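PDB 5C5V: acidocalcisomal pyrophosphatase from Trypanosoma brucei brucei, which probably hydrolyses inorganic pyrophosphate to phosphate with the help of magnesium ions, and carries an EF-hand region in addition to its pyrophosphatase domain. Local coordinates for residues Y23-P26 with D27-E30; T217-D221 with P222-V226; R290-F293 with R294-I298. All coordinates share one frame; numbering follows the deposited sequence.

Interaction 1. Residues Y23-P26 with D27-E30; sequences YLTP and DKVE
The flat groups meeting at this helix start are the peptide carbonyls of Thr-25 and Pro-26, each facing amides of the next turn. Val-29 N reaches Thr-25 O at 2.9 Å. Glu-30 N meets Pro-26 O at 3.1 Å, and Val-29 N adds a weak second bond to the same Pro-26 oxygen. The pyrrolidine ring of Pro-26 turns its CB away from the helix turn while its carbonyl does the bonding.

Beside these, the side chain of Thr-25 works as an N-cap. OG1 sits between the backbone N and the carbonyl carbon (chi1 65°), which turns it to the helix and lets it accept from Lys-28 N at 3.3 Å. The same oxygen is 3.1 Å from Lys-28 CG, because the two side chains run alongside each other in the same direction. The lysine then bends at its second torsion and carries its ammonium away to a salt bridge with Glu-31.

One residue outside the cap, Leu-24 and Val-29 close a hydrophobic staple, N' to N4, with Leu-24 CB lying 3.9 Å from Val-29 CG2. The side chains of Leu-24 and Lys-28 cross at about a right angle, CD2 of the one 4.0 Å from CB of the other. Val-29 continues inward onto Ile-52 and Asn-53 of helix 43-53, while Leu-24 pairs through its backbone with Val-59, consistent with the short beta link that joins paired EF-hands.

Cap and staple thus divide the labour: a hydroxyl serves an amide of the first turn, proline brings no N-H that would need a partner, and the acidic Asp-27 in that turn probably suits the helix dipole.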
ATOM      1  N   TYR A  23     -29.885 -31.088 -15.039  1.00 73.91           N
ATOM      2  CA  TYR A  23     -31.234 -31.637 -15.184  1.00 74.80           C
ATOM      3  C   TYR A  23     -31.920 -31.838 -13.831  1.00 75.03           C
ATOM      4  O   TYR A  23     -31.291 -31.723 -12.780  1.00 74.87           O
ATOM      5  CB  TYR A  23     -31.182 -32.965 -15.953  1.00 75.01           C
ATOM      6  CG  TYR A  23     -30.334 -34.011 -15.271  1.00 75.12           C
ATOM      7  CD1 TYR A  23     -30.901 -34.990 -14.475  1.00 75.62           C
ATOM      8  CD2 TYR A  23     -28.951 -34.009 -15.426  1.00 74.70           C
ATOM      9  CE1 TYR A  23     -30.108 -35.943 -13.848  1.00 75.70           C
ATOM     10  CE2 TYR A  23     -28.156 -34.945 -14.799  1.00 74.75           C
ATOM     11  CZ  TYR A  23     -28.735 -35.903 -14.014  1.00 75.40           C
ATOM     12  OH  TYR A  23     -27.928 -36.834 -13.399  1.00 75.76           O
ATOM     13  N   LEU A  24     -33.216 -32.131 -13.862  1.00 74.02           N
ATOM     14  CA  LEU A  24     -33.958 -32.380 -12.636  1.00 74.46           C
ATOM     15  C   LEU A  24     -34.035 -33.870 -12.376  1.00 74.90           C
ATOM     16  O   LEU A  24     -34.568 -34.609 -13.205  1.00 75.23           O
ATOM     17  CB  LEU A  24     -35.373 -31.809 -12.719  1.00 74.83           C
ATOM     18  CG  LEU A  24     -35.531 -30.283 -12.696  1.00 74.67           C
ATOM     19  CD1 LEU A  24     -37.003 -29.902 -12.846  1.00 74.75           C
ATOM     20  CD2 LEU A  24     -34.858 -29.603 -11.493  1.00 74.20           C
ATOM     21  N   THR A  25     -33.541 -34.312 -11.225  1.00 76.45           N
ATOM     22  CA  THR A  25     -33.725 -35.702 -10.813  1.00 76.97           C
ATOM     23  C   THR A  25     -35.216 -35.963 -10.569  1.00 77.80           C
ATOM     24  O   THR A  25     -36.001 -35.021 -10.495  1.00 77.73           O
ATOM     25  CB  THR A  25     -32.907 -36.031  -9.547  1.00 77.06           C
ATOM     26  OG1 THR A  25     -33.409 -35.269  -8.443  1.00 77.47           O
ATOM     27  CG2 THR A  25     -31.436 -35.650  -9.737  1.00 76.41           C
ATOM     28  N   PRO A  26     -35.624 -37.237 -10.479  1.00 77.48           N
ATOM     29  CA  PRO A  26     -37.042 -37.514 -10.225  1.00 77.97           C
ATOM     30  C   PRO A  26     -37.546 -36.847  -8.945  1.00 78.08           C
ATOM     31  O   PRO A  26     -38.632 -36.269  -8.950  1.00 78.51           O
ATOM     32  CB  PRO A  26     -37.094 -39.047 -10.119  1.00 78.88           C
ATOM     33  CG  PRO A  26     -35.937 -39.504 -10.947  1.00 78.78           C
ATOM     34  CD  PRO A  26     -34.858 -38.469 -10.731  1.00 77.82           C
ATOM     35  N   ASP A  27     -36.778 -36.951  -7.866  1.00 78.85           N
ATOM     36  CA  ASP A  27     -37.129 -36.315  -6.600  1.00 79.00           C
ATOM     37  C   ASP A  27     -37.281 -34.804  -6.787  1.00 78.53           C
ATOM     38  O   ASP A  27     -38.158 -34.170  -6.205  1.00 78.77           O
ATOM     39  CB  ASP A  27     -36.054 -36.584  -5.540  1.00 79.00           C
ATOM     40  CG  ASP A  27     -35.960 -38.054  -5.151  1.00 79.80           C
ATOM     41  OD1 ASP A  27     -36.975 -38.769  -5.205  1.00 80.60           O
ATOM     42  OD2 ASP A  27     -34.850 -38.487  -4.772  1.00 80.01           O
ATOM     43  N   LYS A  28     -36.412 -34.228  -7.601  1.00 76.46           N
ATOM     44  CA  LYS A  28     -36.453 -32.797  -7.855  1.00 76.10           C
ATOM     45  C   LYS A  28     -37.675 -32.414  -8.688  1.00 76.26           C
ATOM     46  O   LYS A  28     -38.202 -31.314  -8.556  1.00 75.95           O
ATOM     47  CB  LYS A  28     -35.172 -32.352  -8.546  1.00 75.32           C
ATOM     48  CG  LYS A  28     -33.974 -32.320  -7.606  1.00 75.21           C
ATOM     49  CD  LYS A  28     -34.292 -31.486  -6.381  1.00 75.26           C
ATOM     50  CE  LYS A  28     -33.391 -31.837  -5.210  1.00 75.21           C
ATOM     51  NZ  LYS A  28     -33.651 -30.904  -4.088  1.00 75.47           N
ATOM     52  N   VAL A  29     -38.122 -33.331  -9.536  1.00 76.30           N
ATOM     53  CA  VAL A  29     -39.299 -33.091 -10.356  1.00 76.57           C
ATOM     54  C   VAL A  29     -40.538 -32.991  -9.479  1.00 77.05           C
ATOM     55  O   VAL A  29     -41.341 -32.073  -9.641  1.00 77.14           O
ATOM     56  CB  VAL A  29     -39.498 -34.201 -11.404  1.00 76.59           C
ATOM     57  CG1 VAL A  29     -40.967 -34.298 -11.802  1.00 77.51           C
ATOM     58  CG2 VAL A  29     -38.633 -33.936 -12.620  1.00 76.71           C
ATOM     59  N   GLU A  30     -40.676 -33.913  -8.533  1.00 79.37           N
ATOM     60  CA  GLU A  30     -41.785 -33.853  -7.599  1.00 80.15           C
ATOM     61  C   GLU A  30     -41.726 -32.577  -6.752  1.00 79.89           C
ATOM     62  O   GLU A  30     -42.757 -31.964  -6.473  1.00 80.20           O
ATOM     63  CB  GLU A  30     -41.810 -35.091  -6.700  1.00 80.88           C
ATOM     64  CG  GLU A  30     -41.928 -36.415  -7.453  1.00 81.62           C
ATOM     65  CD  GLU A  30     -42.909 -37.365  -6.804  1.00 82.88           C
ATOM     66  OE1 GLU A  30     -42.783 -38.603  -6.994  1.00 83.96           O
ATOM     67  OE2 GLU A  30     -43.837 -36.879  -6.114  1.00 83.12           O
TER

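Interaction 2. Residues T217-D221 with P222-V226; sequences TGDND and PVDAV. With MG (magnesium ion), chain E; MG (magnesium ion), chain G; 2PN (imidodiphosphoric acid), chain C.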
ATOM      1  N   THR A 217     -20.567  33.872 -11.972  1.00 59.37           N
ATOM      2  CA  THR A 217     -21.420  32.708 -12.193  1.00 59.66           C
ATOM      3  C   THR A 217     -20.526  31.547 -12.638  1.00 59.61           C
ATOM      4  O   THR A 217     -19.310  31.724 -12.755  1.00 59.13           O
ATOM      5  CB  THR A 217     -22.508  32.988 -13.234  1.00 60.55           C
ATOM      6  OG1 THR A 217     -21.901  33.346 -14.480  1.00 60.96           O
ATOM      7  CG2 THR A 217     -23.393  34.144 -12.778  1.00 61.00           C
ATOM      8  N   GLY A 218     -21.116  30.371 -12.872  1.00 56.97           N
ATOM      9  CA  GLY A 218     -20.355  29.171 -13.186  1.00 56.48           C
ATOM     10  C   GLY A 218     -19.959  29.046 -14.641  1.00 57.10           C
ATOM     11  O   GLY A 218     -20.454  29.786 -15.489  1.00 57.74           O
ATOM     12  N   ASP A 219     -19.098  28.084 -14.950  1.00 54.80           N
ATOM     13  CA  ASP A 219     -18.573  27.969 -16.307  1.00 55.54           C
ATOM     14  C   ASP A 219     -19.471  27.112 -17.203  1.00 56.18           C
ATOM     15  O   ASP A 219     -19.057  26.703 -18.285  1.00 56.94           O
ATOM     16  CB  ASP A 219     -17.129  27.417 -16.291  1.00 55.15           C
ATOM     17  CG  ASP A 219     -17.064  25.892 -16.180  1.00 55.25           C
ATOM     18  OD1 ASP A 219     -16.068  25.331 -16.676  1.00 55.05           O
ATOM     19  OD2 ASP A 219     -18.000  25.256 -15.614  1.00 54.87           O
ATOM     20  N   ASN A 220     -20.697  26.852 -16.744  1.00 55.36           N
ATOM     21  CA  ASN A 220     -21.725  26.206 -17.560  1.00 56.19           C
ATOM     22  C   ASN A 220     -21.444  24.735 -17.892  1.00 56.11           C
ATOM     23  O   ASN A 220     -21.968  24.208 -18.863  1.00 57.33           O
ATOM     24  CB  ASN A 220     -21.922  26.995 -18.863  1.00 57.00           C
ATOM     25  CG  ASN A 220     -23.279  26.744 -19.507  1.00 58.05           C
ATOM     26  OD1 ASN A 220     -24.266  26.466 -18.820  1.00 57.77           O
ATOM     27  ND2 ASN A 220     -23.336  26.864 -20.831  1.00 58.89           N
ATOM     28  N   ASP A 221     -20.622  24.081 -17.081  1.00 54.76           N
ATOM     29  CA  ASP A 221     -20.187  22.699 -17.303  1.00 54.79           C
ATOM     30  C   ASP A 221     -20.394  21.868 -16.046  1.00 54.03           C
ATOM     31  O   ASP A 221     -20.572  22.415 -14.964  1.00 53.54           O
ATOM     32  CB  ASP A 221     -18.702  22.637 -17.699  1.00 54.75           C
ATOM     33  CG  ASP A 221     -18.480  22.535 -19.200  1.00 55.99           C
ATOM     34  OD1 ASP A 221     -19.246  21.830 -19.883  1.00 57.05           O
ATOM     35  OD2 ASP A 221     -17.514  23.141 -19.710  1.00 56.43           O
ATOM     36  N   PRO A 222     -20.363  20.536 -16.180  1.00 52.90           N
ATOM     37  CA  PRO A 222     -20.315  19.721 -14.961  1.00 51.94           C
ATOM     38  C   PRO A 222     -19.121  20.111 -14.085  1.00 51.08           C
ATOM     39  O   PRO A 222     -18.136  20.632 -14.605  1.00 51.11           O
ATOM     40  CB  PRO A 222     -20.158  18.298 -15.499  1.00 52.01           C
ATOM     41  CG  PRO A 222     -20.698  18.358 -16.868  1.00 53.08           C
ATOM     42  CD  PRO A 222     -20.376  19.706 -17.394  1.00 53.44           C
ATOM     43  N   VAL A 223     -19.222  19.877 -12.783  1.00 52.18           N
ATOM     44  CA  VAL A 223     -18.124  20.141 -11.861  1.00 51.26           C
ATOM     45  C   VAL A 223     -16.883  19.314 -12.218  1.00 51.09           C
ATOM     46  O   VAL A 223     -16.964  18.108 -12.484  1.00 51.03           O
ATOM     47  CB  VAL A 223     -18.552  19.850 -10.403  1.00 51.17           C
ATOM     48  CG1 VAL A 223     -17.362  19.929  -9.441  1.00 49.99           C
ATOM     49  CG2 VAL A 223     -19.644  20.815  -9.979  1.00 51.32           C
ATOM     50  N   ASP A 224     -15.734  19.980 -12.219  1.00 51.69           N
ATOM     51  CA  ASP A 224     -14.476  19.376 -12.636  1.00 51.21           C
ATOM     52  C   ASP A 224     -13.785  18.656 -11.487  1.00 50.42           C
ATOM     53  O   ASP A 224     -13.806  19.118 -10.352  1.00 49.96           O
ATOM     54  CB  ASP A 224     -13.547  20.443 -13.223  1.00 51.59           C
ATOM     55  CG  ASP A 224     -14.095  21.056 -14.509  1.00 52.75           C
ATOM     56  OD1 ASP A 224     -14.649  20.312 -15.347  1.00 53.24           O
ATOM     57  OD2 ASP A 224     -13.975  22.284 -14.670  1.00 52.95           O
ATOM     58  N   ALA A 225     -13.163  17.522 -11.791  1.00 51.23           N
ATOM     59  CA  ALA A 225     -12.483  16.733 -10.774  1.00 50.42           C
ATOM     60  C   ALA A 225     -11.068  16.330 -11.208  1.00 50.12           C
ATOM     61  O   ALA A 225     -10.824  16.012 -12.375  1.00 50.54           O
ATOM     62  CB  ALA A 225     -13.304  15.496 -10.430  1.00 50.45           C
ATOM     63  N   VAL A 226     -10.141  16.359 -10.257  1.00 51.39           N
ATOM     64  CA  VAL A 226      -8.791  15.869 -10.490  1.00 50.96           C
ATOM     65  C   VAL A 226      -8.573  14.642  -9.619  1.00 50.59           C
ATOM     66  O   VAL A 226      -8.601  14.736  -8.391  1.00 50.24           O
ATOM     67  CB  VAL A 226      -7.735  16.945 -10.157  1.00 51.09           C
ATOM     68  CG1 VAL A 226      -6.389  16.554 -10.743  1.00 50.81           C
ATOM     69  CG2 VAL A 226      -8.178  18.290 -10.701  1.00 51.83           C
TER
HETATM   70 MG    MG E 503     -14.846  23.706 -15.789  1.00 54.21          MG
HETATM   71 MG    MG G 505     -14.902  20.785 -17.249  1.00 54.29          MG
HETATM   72  P1  2PN C 501     -11.213  24.275 -19.781  1.00 55.18           P
HETATM   73  O1  2PN C 501     -11.926  24.236 -21.157  1.00 56.48           O
HETATM   74  O2  2PN C 501     -11.659  25.563 -19.038  1.00 54.34           O
HETATM   75  O3  2PN C 501      -9.677  24.188 -20.002  1.00 55.50           O
HETATM   76  N1  2PN C 501     -11.627  22.941 -18.931  1.00 54.44           N
HETATM   77  P2  2PN C 501     -13.109  22.667 -18.289  0.75 54.10           P
HETATM   78  O4  2PN C 501     -14.224  22.805 -19.388  1.00 55.20           O
HETATM   79  O5  2PN C 501     -13.335  23.725 -17.226  1.00 52.94           O
HETATM   80  O6  2PN C 501     -13.162  21.323 -17.707  1.00 53.27           O
HETATM   81  O   HOH W   1     -16.674  23.084 -14.707  1.00 53.49           O
HETATM   82  O   HOH W   2     -15.651  22.694 -17.220  1.00 52.83           O
HETATM   83  O   HOH W   3     -16.995  19.865 -16.827  1.00 50.50           O
HETATM   84  O   HOH W   4     -15.445  20.312 -19.385  1.00 52.77           O
HETATM   85  O   HOH W   5     -14.474  18.757 -17.139  1.00 51.20           O
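The acidic signature of family I pyrophosphatases, Asp-Asn-Asp-Pro-Val-Asp, folds here round two magnesium ions, so that Asp-219 and Asp-224 meet through metal. Asp-219 OD1 binds the chain E magnesium at 2.2 Å, and Asp-224 OD2 binds it at 2.0 Å from almost the opposite side of the ion. Asp-224 bridges: its second oxygen, OD1, holds the chain G magnesium at 2.0 Å. The ions also share water 2, while O5 and O6 of one phosphoryl group of the imidodiphosphate take one metal each, fixing that group across the pair.

Between the metals and Asp-221, water 2 gives a weak hydrogen bond to Asp-221 OD2 at 3.1 Å. A water bridging two metals and facing such an aspartate is, in relatives, the presumed attacking nucleophile. Pro-222 O accepts at 2.9 Å from water 1 on the chain E magnesium and at 2.6 Å from water 3 on the chain G magnesium, and so helps to position both; water 1 also donates to Asp-219 OD2. That carboxylate oxygen receives a weak bond from Asp-221 N as well, which helps to set its rotation.

Asp-256 and Lys-258, on strand 254-263, add to the site: the former shares the chain E magnesium, the latter hydrogen-bonds Asp-224 OD2. Leaving the loop, strand 224-227 runs between strands 197-200 and 254-263, with Val-226 packed on helix 285-295.

Interaction 3. Residues R290-F293 with R294-I298; sequences REWF and RVYKI. With 2PN (imidodiphosphoric acid), chain C.
An aromatic cluster of Trp-292, Phe-293 and Tyr-296, toward the C-terminal part of helix 285-295, backs the tyrosine, which with Lys-297 lines the imidodiphosphate pocket. The six-membered ring of Trp-292 is near-parallel to that of Tyr-296 but slid aside so that the rings barely overlap, planes 22° apart and Trp-292 CZ3 3.4 Å from Tyr-296 CD1; Tyr-296 CB makes a CH-pi contact over the same indole face. Phe-293 turns its edge to the tyrosine in a T-shaped pair, centroids 5.6 Å apart. Across the tyrosine's other face lies Lys-297 CG. With its CG set between backbone N and carbonyl carbon (chi1 74°), Tyr-296 is folded back against the helix and held from both faces.

On the outer side, Arg-294 grips Glu-291 side-on in a two-nitrogen salt bridge: NE to OE1 at 3.0 Å, from above the carboxylate plane, and NH2 to OE2 at 3.0 Å, on the syn side. Trp-292 also packs on Asp-193 of a second subunit.

Held in this way, the phenol meets the ligand with Tyr-296 OH donating to O3 at 2.6 Å, while the extended Lys-297, also salt-bridged to Asp-251, donates from NZ to O2 at 2.8 Å.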
ATOM      1  N   ARG A 290      -2.481  23.400  -8.501  1.00 54.37           N
ATOM      2  CA  ARG A 290      -2.845  24.817  -8.485  1.00 54.97           C
ATOM      3  C   ARG A 290      -2.079  25.578  -9.562  1.00 55.94           C
ATOM      4  O   ARG A 290      -2.660  26.395 -10.288  1.00 56.52           O
ATOM      5  CB  ARG A 290      -2.588  25.443  -7.111  1.00 54.38           C
ATOM      6  CG  ARG A 290      -2.886  26.956  -7.019  1.00 54.97           C
ATOM      7  CD  ARG A 290      -2.880  27.444  -5.561  1.00 54.01           C
ATOM      8  NE  ARG A 290      -1.784  26.788  -4.864  1.00 54.30           N
ATOM      9  CZ  ARG A 290      -1.864  26.240  -3.658  1.00 53.41           C
ATOM     10  NH1 ARG A 290      -2.981  26.295  -2.958  1.00 53.14           N
ATOM     11  NH2 ARG A 290      -0.801  25.646  -3.156  1.00 53.31           N
ATOM     12  N   GLU A 291      -0.785  25.293  -9.682  1.00 53.78           N
ATOM     13  CA  GLU A 291       0.067  26.003 -10.628  1.00 55.00           C
ATOM     14  C   GLU A 291      -0.252  25.657 -12.084  1.00 55.87           C
ATOM     15  O   GLU A 291      -0.328  26.538 -12.936  1.00 56.82           O
ATOM     16  CB  GLU A 291       1.546  25.708 -10.334  1.00 55.13           C
ATOM     17  CG  GLU A 291       2.507  26.342 -11.338  1.00 56.58           C
ATOM     18  CD  GLU A 291       2.612  27.859 -11.233  1.00 57.21           C
ATOM     19  OE1 GLU A 291       2.035  28.468 -10.301  1.00 56.50           O
ATOM     20  OE2 GLU A 291       3.283  28.456 -12.103  1.00 58.37           O
ATOM     21  N   TRP A 292      -0.426  24.372 -12.366  1.00 52.84           N
ATOM     22  CA  TRP A 292      -0.810  23.938 -13.697  1.00 53.77           C
ATOM     23  C   TRP A 292      -2.109  24.659 -14.155  1.00 54.13           C
ATOM     24  O   TRP A 292      -2.178  25.215 -15.254  1.00 55.14           O
ATOM     25  CB  TRP A 292      -0.997  22.424 -13.712  1.00 53.37           C
ATOM     26  CG  TRP A 292      -0.971  21.833 -15.082  1.00 54.67           C
ATOM     27  CD1 TRP A 292       0.104  21.243 -15.709  1.00 55.45           C
ATOM     28  CD2 TRP A 292      -2.060  21.772 -16.012  1.00 55.06           C
ATOM     29  NE1 TRP A 292      -0.265  20.820 -16.971  1.00 56.55           N
ATOM     30  CE2 TRP A 292      -1.583  21.132 -17.179  1.00 56.33           C
ATOM     31  CE3 TRP A 292      -3.388  22.198 -15.975  1.00 54.97           C
ATOM     32  CZ2 TRP A 292      -2.389  20.914 -18.292  1.00 57.32           C
ATOM     33  CZ3 TRP A 292      -4.185  21.979 -17.080  1.00 55.80           C
ATOM     34  CH2 TRP A 292      -3.683  21.343 -18.223  1.00 57.04           C
ATOM     35  N   PHE A 293      -3.124  24.678 -13.298  1.00 54.34           N
ATOM     36  CA  PHE A 293      -4.384  25.325 -13.671  1.00 54.84           C
ATOM     37  C   PHE A 293      -4.262  26.836 -13.669  1.00 55.18           C
ATOM     38  O   PHE A 293      -5.010  27.517 -14.376  1.00 55.59           O
ATOM     39  CB  PHE A 293      -5.530  24.888 -12.755  1.00 53.74           C
ATOM     40  CG  PHE A 293      -6.087  23.545 -13.103  1.00 53.70           C
ATOM     41  CD1 PHE A 293      -6.655  23.325 -14.356  1.00 54.70           C
ATOM     42  CD2 PHE A 293      -6.042  22.499 -12.200  1.00 52.78           C
ATOM     43  CE1 PHE A 293      -7.158  22.086 -14.703  1.00 54.60           C
ATOM     44  CE2 PHE A 293      -6.544  21.257 -12.540  1.00 52.88           C
ATOM     45  CZ  PHE A 293      -7.102  21.051 -13.796  1.00 53.54           C
ATOM     46  N   ARG A 294      -3.300  27.360 -12.910  1.00 56.47           N
ATOM     47  CA  ARG A 294      -3.088  28.799 -12.886  1.00 56.78           C
ATOM     48  C   ARG A 294      -2.584  29.287 -14.237  1.00 57.94           C
ATOM     49  O   ARG A 294      -3.099  30.271 -14.774  1.00 58.40           O
ATOM     50  CB  ARG A 294      -2.085  29.206 -11.796  1.00 56.22           C
ATOM     51  CG  ARG A 294      -1.921  30.732 -11.678  1.00 56.69           C
ATOM     52  CD  ARG A 294      -0.872  31.155 -10.649  1.00 56.22           C
ATOM     53  NE  ARG A 294       0.480  30.869 -11.113  1.00 57.01           N
ATOM     54  CZ  ARG A 294       1.209  31.715 -11.839  1.00 58.05           C
ATOM     55  NH1 ARG A 294       0.728  32.910 -12.174  1.00 58.33           N
ATOM     56  NH2 ARG A 294       2.428  31.373 -12.225  1.00 58.71           N
ATOM     57  N   VAL A 295      -1.627  28.565 -14.819  1.00 56.17           N
ATOM     58  CA  VAL A 295      -0.896  29.090 -15.968  1.00 57.25           C
ATOM     59  C   VAL A 295      -1.182  28.429 -17.317  1.00 58.47           C
ATOM     60  O   VAL A 295      -0.727  28.940 -18.344  1.00 59.51           O
ATOM     61  CB  VAL A 295       0.642  28.976 -15.751  1.00 57.57           C
ATOM     62  CG1 VAL A 295       1.048  29.585 -14.427  1.00 56.85           C
ATOM     63  CG2 VAL A 295       1.102  27.516 -15.831  1.00 57.48           C
ATOM     64  N   TYR A 296      -1.925  27.319 -17.340  1.00 56.76           N
ATOM     65  CA  TYR A 296      -1.922  26.484 -18.549  1.00 57.60           C
ATOM     66  C   TYR A 296      -2.461  27.163 -19.806  1.00 58.57           C
ATOM     67  O   TYR A 296      -2.059  26.809 -20.900  1.00 59.76           O
ATOM     68  CB  TYR A 296      -2.674  25.163 -18.302  1.00 57.19           C
ATOM     69  CG  TYR A 296      -4.197  25.209 -18.232  1.00 56.54           C
ATOM     70  CD1 TYR A 296      -4.969  24.502 -19.148  1.00 57.30           C
ATOM     71  CD2 TYR A 296      -4.856  25.907 -17.224  1.00 55.68           C
ATOM     72  CE1 TYR A 296      -6.377  24.502 -19.080  1.00 57.10           C
ATOM     73  CE2 TYR A 296      -6.260  25.934 -17.154  1.00 55.54           C
ATOM     74  CZ  TYR A 296      -7.008  25.219 -18.080  1.00 56.10           C
ATOM     75  OH  TYR A 296      -8.370  25.232 -18.007  1.00 55.92           O
ATOM     76  N   LYS A 297      -3.324  28.161 -19.664  1.00 59.03           N
ATOM     77  CA  LYS A 297      -3.884  28.807 -20.849  1.00 60.07           C
ATOM     78  C   LYS A 297      -3.068  30.006 -21.337  1.00 60.68           C
ATOM     79  O   LYS A 297      -3.325  30.531 -22.419  1.00 61.51           O
ATOM     80  CB  LYS A 297      -5.334  29.245 -20.588  1.00 59.48           C
ATOM     81  CG  LYS A 297      -6.333  28.079 -20.525  1.00 59.24           C
ATOM     82  CD  LYS A 297      -7.756  28.564 -20.228  1.00 58.84           C
ATOM     83  CE  LYS A 297      -8.731  27.391 -20.058  1.00 58.65           C
ATOM     84  NZ  LYS A 297     -10.154  27.816 -19.831  1.00 58.39           N
ATOM     85  N   ILE A 298      -2.086  30.431 -20.549  1.00 61.44           N
ATOM     86  CA  ILE A 298      -1.299  31.612 -20.888  1.00 61.93           C
ATOM     87  C   ILE A 298      -0.549  31.416 -22.202  1.00 63.28           C
ATOM     88  O   ILE A 298      -0.509  32.316 -23.039  1.00 63.97           O
ATOM     89  CB  ILE A 298      -0.301  31.972 -19.770  1.00 61.40           C
ATOM     90  CG1 ILE A 298      -1.055  32.451 -18.531  1.00 59.96           C
ATOM     91  CG2 ILE A 298       0.652  33.055 -20.244  1.00 61.75           C
ATOM     92  CD1 ILE A 298      -0.168  32.751 -17.341  1.00 59.36           C
TER
HETATM   93  P1  2PN C 501     -11.213  24.275 -19.781  1.00 55.18           P
HETATM   94  O1  2PN C 501     -11.926  24.236 -21.157  1.00 56.48           O
HETATM   95  O2  2PN C 501     -11.659  25.563 -19.038  1.00 54.34           O
HETATM   96  O3  2PN C 501      -9.677  24.188 -20.002  1.00 55.50           O
HETATM   97  N1  2PN C 501     -11.627  22.941 -18.931  1.00 54.44           N
HETATM   98  P2  2PN C 501     -13.109  22.667 -18.289  0.75 54.10           P
HETATM   99  O4  2PN C 501     -14.224  22.805 -19.388  1.00 55.20           O
HETATM  100  O5  2PN C 501     -13.335  23.725 -17.226  1.00 52.94           O
HETATM  101  O6  2PN C 501     -13.162  21.323 -17.707  1.00 53.27           O

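In the fold
The three contacts show how local geometry follows its place in the fold. Interaction 1 belongs to the helical EF-hand region, about 60 Å centre to centre from interaction 2 and 70 Å from interaction 3, on the other side of the chain's centre; partly buried, it is built from backbone bonds, a hydroxyl cap and a small apolar staple. Interactions 2 and 3 lie within the same pyrophosphatase family region and share one ligand, approaching it differently: the buried loop and strand start 217-226 through carboxylates, metals and ordered water at one phosphoryl group, the partly buried segment 290-298 through phenol and ammonium donors at the other. They touch where Val-226 CG2 packs 3.9 Å from Phe-293 CE2, joining strand 224-227 to helix 285-295.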